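Local coordinates for protein xylooligosaccharide oxidase (Myceliophthora thermophila, PDB 5L6G) that oxidises the C1 hydroxyl of xylooligosaccharides and related sugars to lactones, using bicovalently bound FAD and reducing molecular oxygen to hydrogen peroxide, at residues 350-354 and 355-359; 391-394 and 395-398; 454-457 and 458-462. All blocks are in the same frame, centred on the assembly; numbering follows the deposited sequence.

Interaction 1: residues 350-354 and 355-359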
# COMPACT_ATOMS: atom_id res chain seq x y z
N SER A 350 -13.68 12.31 -0.97
CA SER A 350 -14.84 12.36 -1.84
C SER A 350 -14.51 13.22 -3.06
O SER A 350 -13.37 13.65 -3.24
CB SER A 350 -16.00 13.00 -1.06
OG SER A 350 -15.62 14.31 -0.63
N ALA A 351 -15.51 13.49 -3.89
CA ALA A 351 -15.40 14.61 -4.82
C ALA A 351 -15.10 15.88 -4.01
O ALA A 351 -15.45 15.99 -2.84
CB ALA A 351 -16.66 14.78 -5.64
N LEU A 352 -14.41 16.82 -4.62
CA LEU A 352 -13.99 18.04 -3.95
C LEU A 352 -14.90 19.20 -4.35
O LEU A 352 -15.18 19.38 -5.53
CB LEU A 352 -12.55 18.35 -4.36
CG LEU A 352 -11.54 17.25 -4.01
CD1 LEU A 352 -10.14 17.66 -4.41
CD2 LEU A 352 -11.61 16.93 -2.54
N PRO A 353 -15.36 19.98 -3.37
CA PRO A 353 -16.08 21.17 -3.72
C PRO A 353 -15.15 22.15 -4.47
O PRO A 353 -13.94 22.12 -4.26
CB PRO A 353 -16.56 21.71 -2.38
CG PRO A 353 -15.77 21.06 -1.34
CD PRO A 353 -15.19 19.81 -1.92
N PRO A 354 -15.70 22.95 -5.38
CA PRO A 354 -14.86 23.85 -6.18
C PRO A 354 -13.97 24.79 -5.36
O PRO A 354 -12.87 25.07 -5.78
CB PRO A 354 -15.89 24.61 -7.01
CG PRO A 354 -16.96 23.60 -7.24
CD PRO A 354 -17.07 22.86 -5.94
N ASP A 355 -14.45 25.24 -4.20
CA ASP A 355 -13.65 26.05 -3.27
C ASP A 355 -12.36 25.32 -2.85
O ASP A 355 -11.29 25.93 -2.79
CB ASP A 355 -14.48 26.46 -2.03
CG ASP A 355 -15.37 25.30 -1.48
OD1 ASP A 355 -16.35 24.92 -2.18
OD2 ASP A 355 -15.11 24.80 -0.37
N VAL A 356 -12.48 24.01 -2.59
CA VAL A 356 -11.33 23.18 -2.29
C VAL A 356 -10.49 22.94 -3.55
O VAL A 356 -9.27 23.01 -3.50
CB VAL A 356 -11.74 21.83 -1.66
CG1 VAL A 356 -10.56 20.89 -1.53
CG2 VAL A 356 -12.39 22.07 -0.31
N LEU A 357 -11.13 22.64 -4.68
CA LEU A 357 -10.36 22.55 -5.92
C LEU A 357 -9.47 23.81 -6.09
O LEU A 357 -8.29 23.71 -6.42
CB LEU A 357 -11.28 22.38 -7.12
CG LEU A 357 -11.95 21.02 -7.23
CD1 LEU A 357 -12.92 20.96 -8.39
CD2 LEU A 357 -10.89 19.94 -7.39
N GLU A 358 -10.04 24.98 -5.85
CA GLU A 358 -9.30 26.22 -6.05
C GLU A 358 -8.11 26.33 -5.11
O GLU A 358 -7.01 26.70 -5.53
CB GLU A 358 -10.21 27.43 -5.87
CG GLU A 358 -11.25 27.56 -6.98
CD GLU A 358 -10.74 28.25 -8.24
OE1 GLU A 358 -9.54 28.62 -8.32
OE2 GLU A 358 -11.58 28.38 -9.18
N ARG A 359 -8.31 25.99 -3.84
CA ARG A 359 -7.22 26.08 -2.88
C ARG A 359 -6.11 25.06 -3.20
O ARG A 359 -4.93 25.36 -3.13
CB ARG A 359 -7.75 25.93 -1.46
CG ARG A 359 -8.72 27.06 -1.11
CD ARG A 359 -9.27 26.96 0.31
NE ARG A 359 -9.67 25.59 0.66
CZ ARG A 359 -9.27 24.90 1.73
NH1 ARG A 359 -8.46 25.43 2.66
NH2 ARG A 359 -9.72 23.66 1.91

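Interaction 2: residues 391-394 and 395-398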
# COMPACT_ATOMS: atom_id res chain seq x y z
N ARG A 391 -17.08 -1.65 -4.45
CA ARG A 391 -18.18 -2.61 -4.45
C ARG A 391 -18.07 -3.60 -3.30
O ARG A 391 -19.00 -4.33 -3.02
CB ARG A 391 -18.25 -3.36 -5.78
CG ARG A 391 -18.98 -2.57 -6.84
CD ARG A 391 -18.94 -3.24 -8.20
NE ARG A 391 -19.73 -2.47 -9.16
CZ ARG A 391 -19.62 -2.56 -10.48
NH1 ARG A 391 -18.72 -3.36 -11.04
NH2 ARG A 391 -20.41 -1.82 -11.26
N VAL A 392 -16.91 -3.66 -2.66
CA VAL A 392 -16.76 -4.50 -1.48
C VAL A 392 -17.69 -3.93 -0.40
O VAL A 392 -17.63 -2.72 -0.12
CB VAL A 392 -15.30 -4.52 -0.97
CG1 VAL A 392 -15.22 -5.13 0.42
CG2 VAL A 392 -14.40 -5.26 -1.94
N PRO A 393 -18.55 -4.78 0.21
CA PRO A 393 -19.49 -4.30 1.24
C PRO A 393 -18.79 -3.65 2.44
O PRO A 393 -17.68 -4.07 2.80
CB PRO A 393 -20.21 -5.57 1.70
CG PRO A 393 -20.00 -6.56 0.60
CD PRO A 393 -18.72 -6.22 -0.07
N PRO A 394 -19.45 -2.64 3.05
CA PRO A 394 -18.85 -1.88 4.16
C PRO A 394 -18.51 -2.69 5.40
O PRO A 394 -17.74 -2.21 6.22
CB PRO A 394 -19.92 -0.83 4.51
CG PRO A 394 -21.14 -1.17 3.74
CD PRO A 394 -20.74 -2.07 2.61
N GLY A 395 -19.10 -3.88 5.56
CA GLY A 395 -18.76 -4.76 6.68
C GLY A 395 -17.72 -5.84 6.39
O GLY A 395 -17.36 -6.61 7.28
N ALA A 396 -17.22 -5.91 5.16
CA ALA A 396 -16.33 -7.01 4.75
C ALA A 396 -14.98 -7.07 5.45
O ALA A 396 -14.46 -8.16 5.68
CB ALA A 396 -16.11 -6.99 3.25
N GLY A 397 -14.39 -5.92 5.77
CA GLY A 397 -13.02 -5.87 6.30
C GLY A 397 -12.74 -4.56 6.98
O GLY A 397 -13.48 -3.60 6.82
N SER A 398 -11.66 -4.49 7.75
CA SER A 398 -11.35 -3.27 8.49
C SER A 398 -10.91 -2.13 7.57
O SER A 398 -11.04 -0.96 7.94
CB SER A 398 -10.27 -3.53 9.52
OG SER A 398 -9.09 -3.95 8.89
O HOH W 1 -15.62 -3.38 4.43
O HOH W 2 -16.16 -3.12 7.96

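Interaction 3: residues 454-457 and 458-462. With XYP (beta-D-xylopyranose), chain I.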
# COMPACT_ATOMS: atom_id res chain seq x y z
N PRO A 454 4.60 9.47 9.01
CA PRO A 454 4.96 9.57 10.43
C PRO A 454 4.79 10.97 11.00
O PRO A 454 5.08 11.18 12.18
CB PRO A 454 6.43 9.14 10.45
CG PRO A 454 6.93 9.47 9.08
CD PRO A 454 5.78 9.30 8.14
N GLY A 455 4.32 11.91 10.19
CA GLY A 455 3.98 13.25 10.68
C GLY A 455 2.73 13.26 11.55
O GLY A 455 2.52 14.19 12.32
N LEU A 456 1.91 12.22 11.43
CA LEU A 456 0.67 12.12 12.21
C LEU A 456 1.01 11.55 13.57
O LEU A 456 1.71 10.54 13.66
CB LEU A 456 -0.32 11.18 11.53
CG LEU A 456 -0.59 11.41 10.05
CD1 LEU A 456 -1.30 10.21 9.46
CD2 LEU A 456 -1.37 12.71 9.81
N ASP A 457 0.48 12.16 14.63
CA ASP A 457 0.60 11.54 15.95
C ASP A 457 -0.27 10.28 16.02
O ASP A 457 -1.11 10.03 15.15
CB ASP A 457 0.38 12.52 17.13
CG ASP A 457 -1.07 12.99 17.30
OD1 ASP A 457 -2.05 12.25 17.04
OD2 ASP A 457 -1.21 14.14 17.77
N ARG A 458 -0.01 9.46 17.03
CA ARG A 458 -0.65 8.17 17.11
C ARG A 458 -2.17 8.26 17.07
O ARG A 458 -2.82 7.51 16.33
CB ARG A 458 -0.20 7.43 18.36
CG ARG A 458 -0.66 5.99 18.36
CD ARG A 458 -0.01 5.21 19.48
NE ARG A 458 -0.47 3.83 19.41
CZ ARG A 458 -0.39 2.97 20.41
NH1 ARG A 458 0.14 3.33 21.58
NH2 ARG A 458 -0.85 1.74 20.22
N ALA A 459 -2.74 9.17 17.86
CA ALA A 459 -4.19 9.33 17.88
C ALA A 459 -4.76 9.73 16.52
O ALA A 459 -5.75 9.14 16.06
CB ALA A 459 -4.61 10.36 18.93
N GLU A 460 -4.14 10.71 15.88
CA GLU A 460 -4.64 11.15 14.60
C GLU A 460 -4.51 10.03 13.59
O GLU A 460 -5.43 9.79 12.83
CB GLU A 460 -3.98 12.43 14.07
CG GLU A 460 -4.71 12.95 12.82
CD GLU A 460 -4.09 14.17 12.17
OE1 GLU A 460 -3.02 14.63 12.60
OE2 GLU A 460 -4.70 14.65 11.19
N ALA A 461 -3.37 9.33 13.60
CA ALA A 461 -3.09 8.32 12.59
C ALA A 461 -4.16 7.22 12.58
O ALA A 461 -4.73 6.88 11.52
CB ALA A 461 -1.71 7.72 12.80
N GLN A 462 -4.46 6.69 13.76
CA GLN A 462 -5.50 5.66 13.89
C GLN A 462 -6.83 6.14 13.34
O GLN A 462 -7.53 5.39 12.65
CB GLN A 462 -5.70 5.31 15.35
CG GLN A 462 -4.59 4.51 15.94
CD GLN A 462 -4.73 4.46 17.42
OE1 GLN A 462 -5.49 3.67 17.94
NE2 GLN A 462 -4.06 5.37 18.10
O1 XYP I . 9.82 11.66 10.37
C1 XYP I . 8.80 12.57 10.70
C2 XYP I . 9.43 13.82 11.32
C3 XYP I . 8.34 14.82 11.60
C4 XYP I . 7.62 15.13 10.31
C5 XYP I . 7.09 13.86 9.68
O2 XYP I . 10.16 13.50 12.52
O3 XYP I . 8.89 16.03 12.12
O4 XYP I . 6.57 16.04 10.60
O5 XYP I . 8.14 12.91 9.49
O HOH W 3 -1.23 14.45 14.28

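Interaction 1: residues 350-354 and 355-359
Leu352 and Leu357 meet where the loop enters helix 354-368. Their side chains cross obliquely. The CD2 methyl of Leu357 does the touching: it lies 3.8 Å from Leu352 CB and also rests against Leu352 CD1. The first torsion of Leu357 puts CG anti to its carbonyl carbon (chi1 -72°), and this turns the isobutyl group back over the start of the helix. Pro353 is the N-cap residue. The two leucines therefore occupy the positions just before the cap and four residues after it, which is the hydrophobic staple. With an alanine in place of Leu357, Leu352 CB and CD1 would probably lose the CD2 methyl they pack on, opening a gap beside the first turn.

A second apolar contact runs alongside. Val356 CG2 approaches the ring of Pro353 from the helix side, 3.7 Å from Pro353 CG. Its other methyl, CG1, lies 4.2 Å from Leu352 CD2, a looser contact. Asp355 crosses at the CB-CG edge of the same proline ring, with its OD1 3.2 Å from Pro353 CB.

Proline at the cap offers no polar side chain, but its carbonyl is used. Leu357 N donates to Pro353 O at 2.9 Å. Glu358 N follows with a bond to Pro354 O at 2.8 Å. Pro354 is the first residue of the helix, where a backbone N-H is not needed for the helical pattern.

Helix 246-261 packs against this corner: Trp253 touches both leucines, and Gln257 NE2 donates to Leu352 O. Leu440 covers Leu352 and Pro353 from a loop. Before this loop, the chain arrives from strand 341-349 of the eight-stranded antiparallel sheet.

Interaction 2: residues 391-394 and 395-398
Val392 CG1 touches the methyl of Ala396 at 3.5 Å. This branch is anti to the backbone N of Val392 (chi1 167°), which points it at the returning chain. Ala396 CB also packs 3.3 Å from Pro393 O and lies more loosely by Pro393 CD.

The same carbonyl takes the turn bond. Ala396 N donates to Pro393 O at 3.0 Å, and the bond is nearly straight (165°).

Two waters fill the next layer. Water 1 lies 2.7 Å from Pro393 O and accepts from Gly397 N. Water 2 sits between Pro394 O and Gly397 O, 3.0 Å from the latter. The waters thus tie both proline carbonyls to the segment that leaves the turn.

Further out, protein groups hold the two ends. Arg391 forms a salt bridge with Glu267. Ala396 O accepts from Arg211, and Ser398 OG bonds to Ala209 O; both partners lie on helix 204-213. Val392 also touches Asp181 and Arg402.

The arrangement is a type I beta turn from Pro393 to Ala396. Pro394 takes the second position, where the ring holds phi at -62°, close to what a type I turn needs, and Gly395 the third. The turn lies in the long surface loop joining neighbouring antiparallel strands 374-381 and 409-417.

Interaction 3: residues 454-457 and 458-462
Asp457 reaches Glu460 because its CG stands between the backbone N and the carbonyl carbon (chi1 70°), so the carboxylate hangs over the first turn of helix 458-466. Glu460 CG is instead anti to its own backbone N (chi1 -171°), and the extended chain brings OE1 to water 3. Glu460 N donates to Asp457 OD1 at 2.8 Å, almost straight, meeting the oxygen nearly along its C-O axis. Water 3 accepts from Asp457 N at 2.9 Å and donates to Glu460 OE1.

This is an N-cap; the water-borne link from Glu460 to Asp457 N resembles a capping box but is indirect. A hydrophobic staple flanks it: Leu456 CB packs on Ala461 CB at 3.9 Å. Leu456 CD2 lies beneath the Glu460 carboxylate, the two chains at about a right angle. Ala461 N closes the first helical turn on Asp457 O at 2.8 Å.

Arg458 O accepts from Gln462 N and Gln462 NE2 on opposite faces of its plane. The Arg458 guanidinium pairs with Glu484. Upstream, Gly455 CA touches a bound xylose at C5, 3.3 Å away, with Pro454 CG near its ring oxygen O5; Arg56 hydrogen-bonds this sugar.

How the interactions relate
Interactions 1 and 3 are both helix starts and both partly buried. Each pairs an apolar staple with a cap, but the caps differ. In 350-359 the N-cap is a proline, and backbone carbonyls take the first-turn bonds. In 454-462 an aspartate side chain and a water add to the backbone bond, and the loop before it borders a bound xylose. Interaction 2 is a surface turn without a helix, held by one backbone bond, small apolar contacts and waters. Interactions 1 and 2 belong to connections of the eight-stranded antiparallel sheet; interaction 3 lies in the berberine-like region. None touches another: interactions 2 and 3 come nearest, about 9 Å between nearest atoms.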